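Local atomic coordinates of protein B (Streptococcus agalactiae, PDB entry 5H6I), a protein that permeabilizes membranes as the pore-forming CAMP factor toxin and is also classed among bacterial Fc-binding proteins, with IgG-binding activity. Residues Ile213-Ala216 and Val217-Leu221. Sequence-based numbering, arbitrary orientation.
Sequences ITHA and VGVQL
Val-217 N donates to Ile-213 O at 3.0 Å, the first of four consecutive i to i+4 bonds between 213-216 and 217-221 in the C-terminal part of α-helix 203-220, which packs with helices 179-196 and 227-245 in the C-terminal helical bundle of CAMP factor. Gly-218 N reaches Thr-214 O, Val-219 N reaches His-215 O, and Gln-220 N reaches Ala-216 O at 3.0 Å; Leu-221 N continues the pattern to Val-217 O. The four that join the two segments are regular helical bonds, with N-H...O angles of 147-157°.

Side-chain contact between 213-216 and 217-221 is slight. The one side-chain pair to meet is His-215 with Val-219, one turn apart: CE1 of the imidazole lies 4.1 Å from Val-219 CG2, approached obliquely. With CG anti to the backbone N (chi1 174°), the His-215 ring reaches toward helix 227-245, where ND1 is hydrogen-bonded to Glu-233, an interaction that should fix its rotation. Glu-233 also touches Ala-216 and Val-219, while the buried Ile-213 and Ala-216 both pack on Leu-237. Toward helix 179-196, Val-217 and Gln-220 both lie on Ile-186 and the extended Gln-220 side chain carries NE2 to Asp-183, whereas on the exposed side Thr-214 OG1 bonds back to Asn-210 O.

Each valine CG2 also lies against the carbonyl oxygen four residues earlier: loosely for Val-219 CG2, 3.8 Å from His-215 O, and closely for Val-217 CG2, which is anti to its own carbonyl carbon and sits 3.2 Å from Ile-213 O.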
# COMPACT_ATOMS: atom_id res chain seq x y z
N ILE A 213 -0.46 -24.98 0.74
CA ILE A 213 -0.43 -23.65 0.15
C ILE A 213 -1.74 -23.37 -0.58
O ILE A 213 -2.35 -22.30 -0.41
CB ILE A 213 0.78 -23.51 -0.79
CG1 ILE A 213 2.08 -23.65 -0.01
CG2 ILE A 213 0.74 -22.18 -1.52
CD1 ILE A 213 3.32 -23.67 -0.88
N THR A 214 -2.20 -24.32 -1.40
CA THR A 214 -3.48 -24.16 -2.08
C THR A 214 -4.63 -24.06 -1.09
O THR A 214 -5.59 -23.32 -1.32
CB THR A 214 -3.70 -25.33 -3.05
OG1 THR A 214 -2.66 -25.35 -4.03
CG2 THR A 214 -5.04 -25.20 -3.75
N HIS A 215 -4.54 -24.79 0.03
CA HIS A 215 -5.59 -24.71 1.05
C HIS A 215 -5.60 -23.34 1.72
O HIS A 215 -6.67 -22.80 2.02
CB HIS A 215 -5.40 -25.82 2.08
CG HIS A 215 -6.35 -25.72 3.24
ND1 HIS A 215 -6.02 -25.07 4.41
CD2 HIS A 215 -7.60 -26.20 3.41
CE1 HIS A 215 -7.04 -25.15 5.25
NE2 HIS A 215 -8.01 -25.83 4.67
N ALA A 216 -4.42 -22.77 1.97
CA ALA A 216 -4.36 -21.44 2.56
C ALA A 216 -4.93 -20.39 1.61
O ALA A 216 -5.51 -19.40 2.07
CB ALA A 216 -2.92 -21.09 2.94
N VAL A 217 -4.77 -20.59 0.30
CA VAL A 217 -5.37 -19.68 -0.67
C VAL A 217 -6.89 -19.74 -0.59
O VAL A 217 -7.57 -18.72 -0.76
CB VAL A 217 -4.86 -20.00 -2.09
CG1 VAL A 217 -5.54 -19.11 -3.12
CG2 VAL A 217 -3.35 -19.83 -2.16
N GLY A 218 -7.44 -20.92 -0.31
CA GLY A 218 -8.88 -21.03 -0.14
C GLY A 218 -9.38 -20.27 1.07
O GLY A 218 -10.47 -19.69 1.04
N VAL A 219 -8.60 -20.26 2.15
CA VAL A 219 -8.96 -19.47 3.32
C VAL A 219 -8.88 -17.98 3.00
O VAL A 219 -9.74 -17.19 3.42
CB VAL A 219 -8.06 -19.84 4.52
CG1 VAL A 219 -8.21 -18.83 5.64
CG2 VAL A 219 -8.39 -21.24 5.01
N GLN A 220 -7.86 -17.57 2.25
CA GLN A 220 -7.73 -16.17 1.86
C GLN A 220 -8.88 -15.73 0.97
O GLN A 220 -9.33 -14.58 1.07
CB GLN A 220 -6.39 -15.95 1.16
CG GLN A 220 -6.28 -14.65 0.38
CD GLN A 220 -4.85 -14.32 -0.00
OE1 GLN A 220 -3.91 -14.68 0.70
NE2 GLN A 220 -4.68 -13.62 -1.12
N LEU A 221 -9.38 -16.61 0.12
CA LEU A 221 -10.49 -16.28 -0.77
C LEU A 221 -11.85 -16.43 -0.10
O LEU A 221 -12.87 -16.09 -0.73
CB LEU A 221 -10.44 -17.15 -2.03
CG LEU A 221 -9.25 -16.93 -2.96
CD1 LEU A 221 -9.07 -18.11 -3.90
CD2 LEU A 221 -9.41 -15.64 -3.74